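Local structure of translation initiation factor 6 (Methanocaldococcus jannaschii, 1G61) at residues 6-11 against 210-215; 16-21 against 56-61; 157-162 against 181-186. The protein binds the 50S ribosomal subunit and keeps it from joining the 30S subunit to form the 70S initiation complex. One frame throughout, in Å; residues are numbered along the deposited sequence.

Contact 1. Residues 6-11 against 210-215; sequences RKYFSG and GGDTTG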
loop_
_atom_site.group_PDB
_atom_site.type_symbol
_atom_site.label_atom_id
_atom_site.label_comp_id
_atom_site.label_asym_id
_atom_site.label_seq_id
_atom_site.Cartn_x
_atom_site.Cartn_y
_atom_site.Cartn_z
ATOM N N ARG A 6 9.141 12.483 6.379
ATOM C CA ARG A 6 9.798 11.343 7.004
ATOM C C ARG A 6 9.242 11.019 8.359
ATOM O O ARG A 6 9.103 11.936 9.176
ATOM C CB ARG A 6 11.250 11.745 7.282
ATOM C CG ARG A 6 12.165 11.405 6.140
ATOM C CD ARG A 6 13.614 11.647 6.596
ATOM N NE ARG A 6 14.561 11.596 5.499
ATOM C CZ ARG A 6 14.970 12.619 4.743
ATOM N NH1 ARG A 6 14.517 13.843 4.933
ATOM N NH2 ARG A 6 15.859 12.389 3.800
ATOM N N LYS A 7 8.959 9.774 8.667
ATOM C CA LYS A 7 8.404 9.423 9.950
ATOM C C LYS A 7 8.935 8.082 10.426
ATOM O O LYS A 7 9.182 7.199 9.587
ATOM C CB LYS A 7 6.871 9.249 9.920
ATOM C CG LYS A 7 6.050 10.489 9.806
ATOM C CD LYS A 7 6.125 11.322 11.074
ATOM C CE LYS A 7 5.337 10.625 12.180
ATOM N NZ LYS A 7 5.534 11.382 13.449
ATOM N N TYR A 8 9.038 7.950 11.730
ATOM C CA TYR A 8 9.058 6.660 12.375
ATOM C C TYR A 8 7.709 6.532 13.084
ATOM O O TYR A 8 7.159 7.530 13.556
ATOM C CB TYR A 8 10.180 6.536 13.392
ATOM C CG TYR A 8 11.557 6.803 12.879
ATOM C CD1 TYR A 8 12.093 8.084 12.848
ATOM C CD2 TYR A 8 12.327 5.745 12.401
ATOM C CE1 TYR A 8 13.378 8.270 12.352
ATOM C CE2 TYR A 8 13.606 5.921 11.909
ATOM C CZ TYR A 8 14.115 7.202 11.889
ATOM O OH TYR A 8 15.394 7.420 11.424
ATOM N N PHE A 9 7.173 5.332 13.135
ATOM C CA PHE A 9 5.964 5.045 13.918
ATOM C C PHE A 9 6.397 4.374 15.225
ATOM O O PHE A 9 6.738 3.171 15.186
ATOM C CB PHE A 9 5.032 4.126 13.144
ATOM C CG PHE A 9 4.292 4.756 11.984
ATOM C CD1 PHE A 9 4.384 6.131 11.701
ATOM C CD2 PHE A 9 3.472 3.971 11.187
ATOM C CE1 PHE A 9 3.677 6.684 10.656
ATOM C CE2 PHE A 9 2.782 4.539 10.122
ATOM C CZ PHE A 9 2.890 5.885 9.859
ATOM N N SER A 10 6.378 5.145 16.308
ATOM C CA SER A 10 6.843 4.668 17.600
ATOM C C SER A 10 8.202 3.972 17.432
ATOM O O SER A 10 8.445 2.873 17.953
ATOM C CB SER A 10 5.829 3.732 18.280
ATOM O OG SER A 10 4.618 4.464 18.491
ATOM N N GLY A 11 9.115 4.612 16.694
ATOM C CA GLY A 11 10.470 4.149 16.468
ATOM C C GLY A 11 10.715 3.201 15.298
ATOM O O GLY A 11 11.865 2.865 14.959
ATOM N N GLY A 210 9.767 6.093 5.403
ATOM C CA GLY A 210 10.423 5.717 6.643
ATOM C C GLY A 210 11.539 6.705 6.997
ATOM O O GLY A 210 12.260 7.228 6.128
ATOM N N GLY A 211 11.707 6.946 8.298
ATOM C CA GLY A 211 12.603 7.952 8.854
ATOM C C GLY A 211 14.061 7.782 8.461
ATOM O O GLY A 211 14.845 8.767 8.476
ATOM N N ASP A 212 14.555 6.592 8.118
ATOM C CA ASP A 212 15.946 6.414 7.764
ATOM C C ASP A 212 16.246 6.746 6.302
ATOM O O ASP A 212 17.380 6.692 5.869
ATOM C CB ASP A 212 16.365 4.967 8.028
ATOM C CG ASP A 212 16.307 4.660 9.528
ATOM O OD1 ASP A 212 16.716 5.526 10.345
ATOM O OD2 ASP A 212 15.889 3.533 9.856
ATOM N N THR A 213 15.198 7.047 5.530
ATOM C CA THR A 213 15.394 7.363 4.118
ATOM C C THR A 213 16.364 8.520 3.949
ATOM O O THR A 213 16.218 9.550 4.629
ATOM C CB THR A 213 14.012 7.658 3.494
ATOM O OG1 THR A 213 13.235 6.463 3.629
ATOM C CG2 THR A 213 14.096 7.988 2.017
ATOM N N THR A 214 17.327 8.376 3.054
ATOM C CA THR A 214 18.324 9.411 2.851
ATOM C C THR A 214 17.908 10.484 1.854
ATOM O O THR A 214 16.903 10.394 1.132
ATOM C CB THR A 214 19.637 8.780 2.333
ATOM O OG1 THR A 214 19.378 8.335 0.993
ATOM C CG2 THR A 214 20.042 7.610 3.216
ATOM N N GLY A 215 18.681 11.558 1.738
ATOM C CA GLY A 215 18.439 12.636 0.757
ATOM C C GLY A 215 18.452 12.069 -0.659
ATOM O O GLY A 215 17.497 12.357 -1.399
#
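Arg6 grips the carbonyl of Thr213 side-on with two nitrogens: NE donates to Thr213 O at 2.8 Å and NH2 to the same oxygen at 3.0 Å. The acceptor lies almost in the guanidinium plane, whereas both nitrogens come from the same side of the carbonyl plane, NE tilted a little from it and NH2 well above it. An extended chain from CG to NE carries the group that far, and Arg6 CD passes Gly211 O. Tyr8 OH gives a short bond of 2.5 Å to Asp212 OD1. The oxygen sits at the ring edge but is met from above the carboxylate, the two planes standing 69° apart. Gly211 CA lies over one face of the Tyr8 ring, 3.7 Å from its centroid, a CH-pi contact possible because Gly211 lacks a side chain. Gly211 N also makes a weak bond to Lys7 O (2.8 Å). Thr213 N donates to Gly210 O and closes a type I turn, and Thr213 OG1 adds a second bond to the same oxygen. Lys7 CB leaves on the side turned from the loop, and Lys7 NZ forms salt bridges with Asp36 and Glu39. Strand 4-7 thus runs parallel to strand 207-210 and holds the loop before the last helix, whose N-cap is Thr214. This is the velcro closure: the N-terminal strand pairs with the last strand to shut the ring of alpha-beta subdomains.

Contact 2. Residues 16-21 against 56-61; sequences GVLALT and SSLVGS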
loop_
_atom_site.group_PDB
_atom_site.type_symbol
_atom_site.label_atom_id
_atom_site.label_comp_id
_atom_site.label_asym_id
_atom_site.label_seq_id
_atom_site.Cartn_x
_atom_site.Cartn_y
_atom_site.Cartn_z
ATOM N N GLY A 16 5.324 0.956 5.642
ATOM C CA GLY A 16 4.455 0.213 4.732
ATOM C C GLY A 16 3.979 -1.127 5.289
ATOM O O GLY A 16 2.962 -1.663 4.835
ATOM N N VAL A 17 4.719 -1.710 6.265
ATOM C CA VAL A 17 4.192 -2.907 6.947
ATOM C C VAL A 17 3.070 -2.538 7.889
ATOM O O VAL A 17 2.146 -3.298 8.158
ATOM C CB VAL A 17 5.341 -3.563 7.716
ATOM C CG1 VAL A 17 4.914 -4.595 8.760
ATOM C CG2 VAL A 17 6.281 -4.229 6.698
ATOM N N LEU A 18 3.156 -1.318 8.448
ATOM C CA LEU A 18 2.257 -0.882 9.489
ATOM C C LEU A 18 1.019 -0.119 9.014
ATOM O O LEU A 18 0.142 0.182 9.826
ATOM C CB LEU A 18 3.035 0.064 10.446
ATOM C CG LEU A 18 4.162 -0.608 11.253
ATOM C CD1 LEU A 18 4.907 0.468 12.032
ATOM C CD2 LEU A 18 3.585 -1.642 12.225
ATOM N N ALA A 19 0.930 0.231 7.738
ATOM C CA ALA A 19 -0.110 1.122 7.264
ATOM C C ALA A 19 -0.354 0.983 5.787
ATOM O O ALA A 19 0.502 0.504 5.071
ATOM C CB ALA A 19 0.339 2.578 7.490
ATOM N N LEU A 20 -1.545 1.408 5.363
ATOM C CA LEU A 20 -1.822 1.491 3.925
ATOM C C LEU A 20 -2.595 2.794 3.697
ATOM O O LEU A 20 -3.293 3.305 4.612
ATOM C CB LEU A 20 -2.543 0.306 3.347
ATOM C CG LEU A 20 -3.974 0.029 3.806
ATOM C CD1 LEU A 20 -5.072 0.795 3.077
ATOM C CD2 LEU A 20 -4.259 -1.448 3.535
ATOM N N THR A 21 -2.594 3.294 2.480
ATOM C CA THR A 21 -3.423 4.436 2.110
ATOM C C THR A 21 -4.018 4.292 0.706
ATOM O O THR A 21 -3.480 3.592 -0.162
ATOM C CB THR A 21 -2.564 5.732 2.163
ATOM O OG1 THR A 21 -3.444 6.885 2.177
ATOM C CG2 THR A 21 -1.558 5.870 1.036
ATOM N N SER A 56 -3.498 -7.812 15.002
ATOM C CA SER A 56 -2.189 -7.352 14.636
ATOM C C SER A 56 -2.138 -5.887 14.247
ATOM O O SER A 56 -3.095 -5.383 13.674
ATOM C CB SER A 56 -1.710 -8.249 13.448
ATOM O OG SER A 56 -0.478 -7.840 12.965
ATOM N N SER A 57 -1.026 -5.204 14.446
ATOM C CA SER A 57 -0.766 -3.871 13.911
ATOM C C SER A 57 -0.129 -3.862 12.531
ATOM O O SER A 57 0.184 -2.772 12.026
ATOM C CB SER A 57 0.048 -3.015 14.909
ATOM O OG SER A 57 1.153 -3.822 15.326
ATOM N N LEU A 58 0.066 -5.023 11.919
ATOM C CA LEU A 58 0.769 -5.092 10.610
ATOM C C LEU A 58 -0.215 -4.862 9.467
ATOM O O LEU A 58 -0.360 -5.646 8.514
ATOM C CB LEU A 58 1.456 -6.422 10.421
ATOM C CG LEU A 58 2.368 -6.858 11.562
ATOM C CD1 LEU A 58 3.006 -8.199 11.121
ATOM C CD2 LEU A 58 3.414 -5.846 11.944
ATOM N N VAL A 59 -0.912 -3.705 9.547
ATOM C CA VAL A 59 -2.045 -3.428 8.650
ATOM C C VAL A 59 -1.649 -3.379 7.186
ATOM O O VAL A 59 -2.368 -3.865 6.284
ATOM C CB VAL A 59 -2.686 -2.064 9.071
ATOM C CG1 VAL A 59 -3.668 -1.643 8.004
ATOM C CG2 VAL A 59 -3.280 -2.226 10.459
ATOM N N GLY A 60 -0.469 -2.822 6.880
ATOM C CA GLY A 60 0.011 -2.676 5.518
ATOM C C GLY A 60 0.422 -3.998 4.892
ATOM O O GLY A 60 0.391 -4.173 3.674
ATOM N N SER A 61 0.833 -4.969 5.748
ATOM C CA SER A 61 1.170 -6.284 5.263
ATOM C C SER A 61 -0.053 -7.180 5.066
ATOM O O SER A 61 0.007 -8.099 4.244
ATOM C CB SER A 61 2.158 -6.996 6.195
ATOM O OG SER A 61 3.459 -6.408 6.023
#
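The flat peptide carbonyl of Val17 meets the amide of Ser61 over one of its faces: Ser61 N donates to Val17 O at 3.2 Å from 37° outside the carbonyl plane. Gly60 N adds a weak bond to the same oxygen (2.9 Å), so Val17 O faces two successive amides in the first turn of the helix that starts after Leu58. Gly60 CA is pressed against segment 16-21 as well, with CA-H...O contacts of 3.2 Å from Gly60 CA to Gly16 O and also 3.2 Å to Ala19 O; bare of a side chain, Gly60 lets the two backbones come this near. Leu18 O fares differently. It rests against Val59 CB at 3.7 Å and is buried without a polar partner.

Among the side chains, Val17 and Leu58 run alongside each other in the same direction, Val17 CG1 touching Leu58 CD2 at 3.7 Å. With CG1 anti to the backbone N (chi1 165°), both methyl groups of Val17 also border Ser61 OG, itself hydrogen-bonded to Asn109. Leu18 leaves its backbone heading away, but CD2 reaches back to Ser57 O at 3.6 Å. Just ahead of the helix, Ser56 OG takes the amide of Leu58 in an ST turn.

Strand 25-28 backs the arrangement, Leu27 touching both Leu20 and Val59 while Leu28 meets Ala19. The start of helix 59-62 lies against the bend where the short, weakly bonded helix 15-18 passes into strand 20-21.

Contact 3. Residues 157-162 against 181-186; sequences TNKGCL and VEYIGK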
loop_
_atom_site.group_PDB
_atom_site.type_symbol
_atom_site.label_atom_id
_atom_site.label_comp_id
_atom_site.label_asym_id
_atom_site.label_seq_id
_atom_site.Cartn_x
_atom_site.Cartn_y
_atom_site.Cartn_z
ATOM N N THR A 157 0.879 4.550 -6.866
ATOM C CA THR A 157 -0.208 5.487 -6.643
ATOM C C THR A 157 -0.869 5.723 -8.005
ATOM O O THR A 157 -0.422 5.156 -9.040
ATOM C CB THR A 157 0.233 6.829 -6.068
ATOM O OG1 THR A 157 0.852 7.591 -7.135
ATOM C CG2 THR A 157 1.247 6.634 -4.932
ATOM N N ASN A 158 -1.913 6.501 -8.085
ATOM C CA ASN A 158 -2.510 6.878 -9.362
ATOM C C ASN A 158 -1.578 7.725 -10.223
ATOM O O ASN A 158 -1.818 7.819 -11.439
ATOM C CB ASN A 158 -3.829 7.628 -9.131
ATOM C CG ASN A 158 -4.883 6.711 -8.542
ATOM O OD1 ASN A 158 -4.875 5.493 -8.794
ATOM N ND2 ASN A 158 -5.783 7.282 -7.756
ATOM N N LYS A 159 -0.550 8.304 -9.605
ATOM C CA LYS A 159 0.332 9.216 -10.342
ATOM C C LYS A 159 1.643 8.579 -10.698
ATOM O O LYS A 159 2.260 8.917 -11.719
ATOM C CB LYS A 159 0.583 10.471 -9.469
ATOM C CG LYS A 159 1.284 11.578 -10.216
ATOM C CD LYS A 159 1.361 12.857 -9.374
ATOM C CE LYS A 159 1.679 14.065 -10.262
ATOM N NZ LYS A 159 1.768 15.289 -9.413
ATOM N N GLY A 160 2.203 7.690 -9.854
ATOM C CA GLY A 160 3.517 7.158 -10.151
ATOM C C GLY A 160 3.758 5.819 -9.447
ATOM O O GLY A 160 2.904 5.253 -8.777
ATOM N N CYS A 161 4.992 5.323 -9.639
ATOM C CA CYS A 161 5.339 4.003 -9.119
ATOM C C CYS A 161 6.843 3.976 -8.819
ATOM O O CYS A 161 7.626 4.420 -9.673
ATOM C CB CYS A 161 4.953 2.956 -10.181
ATOM S SG CYS A 161 5.442 1.267 -9.781
ATOM N N LEU A 162 7.177 3.480 -7.661
ATOM C CA LEU A 162 8.579 3.257 -7.288
ATOM C C LEU A 162 8.827 1.767 -7.084
ATOM O O LEU A 162 8.081 1.155 -6.310
ATOM C CB LEU A 162 8.940 4.036 -6.021
ATOM C CG LEU A 162 10.342 3.798 -5.450
ATOM C CD1 LEU A 162 11.374 4.574 -6.288
ATOM C CD2 LEU A 162 10.408 4.194 -3.977
ATOM N N VAL A 181 0.423 4.959 -15.224
ATOM C CA VAL A 181 1.084 6.103 -14.573
ATOM C C VAL A 181 2.069 6.781 -15.521
ATOM O O VAL A 181 2.653 6.141 -16.399
ATOM C CB VAL A 181 1.815 5.707 -13.279
ATOM C CG1 VAL A 181 0.759 5.323 -12.249
ATOM C CG2 VAL A 181 2.783 4.550 -13.468
ATOM N N GLU A 182 2.271 8.085 -15.341
ATOM C CA GLU A 182 3.198 8.788 -16.242
ATOM C C GLU A 182 4.564 8.861 -15.588
ATOM O O GLU A 182 5.554 9.140 -16.277
ATOM C CB GLU A 182 2.747 10.190 -16.604
ATOM C CG GLU A 182 1.419 10.301 -17.322
ATOM C CD GLU A 182 1.310 9.638 -18.676
ATOM O OE1 GLU A 182 2.309 9.329 -19.369
ATOM O OE2 GLU A 182 0.155 9.399 -19.089
ATOM N N TYR A 183 4.675 8.604 -14.279
ATOM C CA TYR A 183 5.938 8.664 -13.537
ATOM C C TYR A 183 6.278 7.279 -13.071
ATOM O O TYR A 183 5.413 6.560 -12.550
ATOM C CB TYR A 183 5.786 9.585 -12.311
ATOM C CG TYR A 183 5.482 11.040 -12.673
ATOM C CD1 TYR A 183 4.191 11.536 -12.767
ATOM C CD2 TYR A 183 6.529 11.916 -12.927
ATOM C CE1 TYR A 183 3.940 12.849 -13.097
ATOM C CE2 TYR A 183 6.312 13.236 -13.257
ATOM C CZ TYR A 183 5.008 13.694 -13.340
ATOM O OH TYR A 183 4.827 14.996 -13.666
ATOM N N ILE A 184 7.541 6.855 -13.227
ATOM C CA ILE A 184 7.973 5.609 -12.634
ATOM C C ILE A 184 9.484 5.674 -12.443
ATOM O O ILE A 184 10.231 6.315 -13.177
ATOM C CB ILE A 184 7.598 4.416 -13.526
ATOM C CG1 ILE A 184 7.845 3.082 -12.812
ATOM C CG2 ILE A 184 8.314 4.472 -14.877
ATOM C CD1 ILE A 184 6.961 1.973 -13.369
ATOM N N GLY A 185 9.942 4.959 -11.403
ATOM C CA GLY A 185 11.401 4.832 -11.173
ATOM C C GLY A 185 11.689 3.692 -10.233
ATOM O O GLY A 185 10.771 2.995 -9.786
ATOM N N LYS A 186 12.975 3.555 -9.958
ATOM C CA LYS A 186 13.423 2.472 -9.099
ATOM C C LYS A 186 14.419 2.985 -8.091
ATOM O O LYS A 186 15.206 3.884 -8.398
ATOM C CB LYS A 186 14.001 1.324 -9.911
ATOM C CG LYS A 186 15.135 1.585 -10.862
ATOM C CD LYS A 186 15.434 0.377 -11.739
ATOM C CE LYS A 186 16.901 0.073 -11.929
ATOM N NZ LYS A 186 17.246 -1.253 -12.581
HETATM O O HOH W 1 0.854 9.767 -13.817
#
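Strands 160-162 and 183-186 run parallel, 5° apart in direction and with axes 4.6 Å from each other, in a register that sets Gly160 beside Tyr183, Cys161 beside Ile184 and Leu162 beside Gly185. The firm link is Gly185 N to Cys161 O at 2.9 Å, arriving almost head-on to the carbonyl (165° at the oxygen); Cys161 N to Tyr183 O is weak. Just ahead of the strands, one water bridges the two segments, giving a hydrogen to Lys159 O and accepting one from Glu182 N, each at 2.7 Å.

Tyr183 and Lys159 lie side by side and point the same way. In the lysine, CG anti to its own amide nitrogen (chi1 -170°) and the extended chain beyond it together lay CE 3.8 Å from Tyr183 CE1 and send NZ on to the carbonyl of Gly226. Lys159 O comes to the edge of the same ring, in its plane, 3.4 Å from Tyr183 CD1. Across the sheet from the tyrosine, Ile184 CD1 meets Cys161 CB at 3.9 Å, and the isoleucine continues onto Leu172 and Leu175 of helix 169-179. Val181 packs against the turn before strand 160-162: its CG1 approaches Thr157 O at 3.4 Å. Thr157 OG1 holds that turn, accepting from Lys159 N (an ST turn) and Gly160 N (an ST motif), while Thr157 N donates to Gly160 O.

Two neighbouring parallel strands joined through helix 169-179 are the hallmark of a beta-alpha-beta crossover, here with strand 154-156 added antiparallel to the first strand.

How the contacts relate
Contact 1 joins the ends of the chain, and contacts 2 and 3 both fall inside the loop it closes, contact 2 finishing before contact 3 begins. Contacts 1 and 2 have centres 15 Å apart and touch through Phe9, whose CB packs on Leu18 CD1 at 3.8 Å and whose ring reaches Ala19. Contact 3 lies about 21 Å from each of them, between centres, on the opposite side of the chain's centre from contact 2. Helix 215-225 connects contacts 1 and 3: Thr214 caps its start, and Leu162 packs on Ile221 and Ala224. The closure of the termini thus joins the first part of the chain to the late beta-alpha-beta unit.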